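Side-chain contact in phosphoethanolamine N-methyltransferase 1 (Haemonchus contortus, PDB 4KRG), which probably catalyses the S-adenosylmethionine-dependent methylation of phosphoethanolamine, a step in nematode phosphocholine biosynthesis: residues L195-R200 with T330-Y335. Residues are numbered along the deposited sequence; the frame is centred on the assembly and turned at random.
Sequences LLRAIR and TKEYLY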
# COMPACT_ATOMS: atom_id res chain seq x y z
N LEU A 195 6.73 7.88 -5.40
CA LEU A 195 7.99 8.50 -4.99
C LEU A 195 9.05 7.44 -4.75
O LEU A 195 10.17 7.55 -5.22
CB LEU A 195 7.82 9.36 -3.74
CG LEU A 195 9.12 9.93 -3.17
CD1 LEU A 195 9.88 10.71 -4.23
CD2 LEU A 195 8.86 10.79 -1.95
N LEU A 196 8.67 6.39 -4.03
CA LEU A 196 9.59 5.31 -3.72
C LEU A 196 10.15 4.66 -4.98
O LEU A 196 11.35 4.44 -5.10
CB LEU A 196 8.91 4.29 -2.81
CG LEU A 196 8.66 4.75 -1.37
CD1 LEU A 196 7.59 3.91 -0.69
CD2 LEU A 196 9.95 4.70 -0.58
N ARG A 197 9.27 4.39 -5.94
CA ARG A 197 9.66 3.73 -7.18
C ARG A 197 10.51 4.64 -8.06
O ARG A 197 11.31 4.16 -8.86
CB ARG A 197 8.42 3.26 -7.96
CG ARG A 197 7.59 2.19 -7.25
CD ARG A 197 6.44 1.72 -8.12
NE ARG A 197 6.90 0.93 -9.26
CZ ARG A 197 6.17 0.66 -10.33
NH1 ARG A 197 4.94 1.12 -10.44
NH2 ARG A 197 6.68 -0.08 -11.31
N ALA A 198 10.34 5.95 -7.91
CA ALA A 198 11.05 6.91 -8.75
C ALA A 198 12.52 7.06 -8.38
O ALA A 198 13.37 7.24 -9.25
CB ALA A 198 10.36 8.27 -8.71
N ILE A 199 12.81 7.01 -7.08
CA ILE A 199 14.14 7.32 -6.57
C ILE A 199 15.26 6.51 -7.24
O ILE A 199 15.17 5.29 -7.38
CB ILE A 199 14.20 7.15 -5.02
CG1 ILE A 199 13.49 8.31 -4.33
CG2 ILE A 199 15.65 7.08 -4.53
CD1 ILE A 199 13.30 8.11 -2.84
N ARG A 200 16.29 7.23 -7.66
CA ARG A 200 17.53 6.63 -8.15
C ARG A 200 18.66 7.34 -7.44
O ARG A 200 18.85 8.55 -7.61
CB ARG A 200 17.67 6.82 -9.66
CG ARG A 200 16.59 6.15 -10.48
CD ARG A 200 16.64 4.65 -10.31
NE ARG A 200 15.64 3.99 -11.13
CZ ARG A 200 14.37 3.83 -10.78
NH1 ARG A 200 13.93 4.29 -9.61
NH2 ARG A 200 13.54 3.21 -11.60
N THR A 330 -2.39 -2.90 -9.76
CA THR A 330 -1.00 -2.65 -10.15
C THR A 330 -0.77 -1.20 -10.59
O THR A 330 0.37 -0.80 -10.84
CB THR A 330 -0.50 -3.60 -11.25
OG1 THR A 330 -1.20 -3.34 -12.47
CG2 THR A 330 -0.73 -5.05 -10.84
N LYS A 331 -1.85 -0.43 -10.70
CA LYS A 331 -1.74 0.99 -11.05
C LYS A 331 -1.97 1.86 -9.81
O LYS A 331 -3.08 1.88 -9.27
CB LYS A 331 -2.76 1.34 -12.14
CG LYS A 331 -2.75 0.43 -13.36
CD LYS A 331 -1.81 0.94 -14.45
CE LYS A 331 -2.03 0.22 -15.78
NZ LYS A 331 -1.67 -1.22 -15.75
N GLU A 332 -0.93 2.56 -9.37
CA GLU A 332 -0.98 3.35 -8.14
C GLU A 332 -2.20 4.26 -8.02
O GLU A 332 -2.84 4.32 -6.97
CB GLU A 332 0.29 4.19 -7.97
CG GLU A 332 1.55 3.38 -7.77
CD GLU A 332 2.30 3.10 -9.06
OE1 GLU A 332 1.67 3.11 -10.14
OE2 GLU A 332 3.52 2.86 -9.01
N TYR A 333 -2.52 4.98 -9.09
CA TYR A 333 -3.59 5.96 -9.06
C TYR A 333 -4.94 5.29 -8.93
O TYR A 333 -5.86 5.83 -8.33
CB TYR A 333 -3.59 6.81 -10.33
CG TYR A 333 -2.41 7.74 -10.46
CD1 TYR A 333 -1.90 8.42 -9.37
CD2 TYR A 333 -1.81 7.93 -11.70
CE1 TYR A 333 -0.82 9.28 -9.50
CE2 TYR A 333 -0.74 8.78 -11.84
CZ TYR A 333 -0.24 9.45 -10.74
OH TYR A 333 0.83 10.29 -10.89
N LEU A 334 -5.05 4.10 -9.52
CA LEU A 334 -6.31 3.37 -9.54
C LEU A 334 -6.48 2.61 -8.23
O LEU A 334 -7.59 2.47 -7.72
CB LEU A 334 -6.36 2.46 -10.77
CG LEU A 334 -5.99 3.22 -12.06
CD1 LEU A 334 -6.03 2.34 -13.29
CD2 LEU A 334 -6.86 4.42 -12.26
N TYR A 335 -5.37 2.17 -7.66
CA TYR A 335 -5.38 1.58 -6.32
C TYR A 335 -5.89 2.59 -5.30
O TYR A 335 -6.71 2.25 -4.44
CB TYR A 335 -3.98 1.08 -5.98
CG TYR A 335 -3.66 0.85 -4.51
CD1 TYR A 335 -4.16 -0.25 -3.82
CD2 TYR A 335 -2.78 1.70 -3.84
CE1 TYR A 335 -3.83 -0.46 -2.49
CE2 TYR A 335 -2.44 1.49 -2.52
CZ TYR A 335 -2.97 0.41 -1.84
OH TYR A 335 -2.62 0.22 -0.53
O HOH W 1 2.77 2.59 -12.30
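R197 and E332 form a salt bridge between the helix that ends at 198, in the half of the chain with the Rossmann-like methyltransferase domain, and the first turn of helix 332-345, which follows strand 324-329: a worked example of two long side chains spanning a wide gap, with R197 CA 10.7 Å from E332 CA. From CB, R197 sets out toward the glutamate and its chain touches V213 of strand 208-218. CG lies anti to the carbonyl carbon and chi2 is extended, which carries R197 CD to 3.3 Å from E332 OE2. The bend at chi3 (71°) then turns the guanidinium so that NH1 faces that oxygen. R197 NE lies 3.9 Å and CZ 3.7 Å from E332 OE2. At the tip R197 NH1 donates to E332 OE2 over 2.7 Å, with an N-H...O angle of 157°. The oxygen lies at the guanidinium edge, near its plane, and is met on its syn side, NH1 standing 28° out of the carboxylate plane, whereas NH2 serves a second salt bridge, to E356. The positive charge between two carboxylates probably helps keep both glutamates ionised. The E332 side chain also lies against I193 and K194 of helix 189-198, the arginine's own helix. A water completes the link, donating to E332 OE1 at 2.5 Å and weakly accepting from R197 NH1 at 3.2 Å.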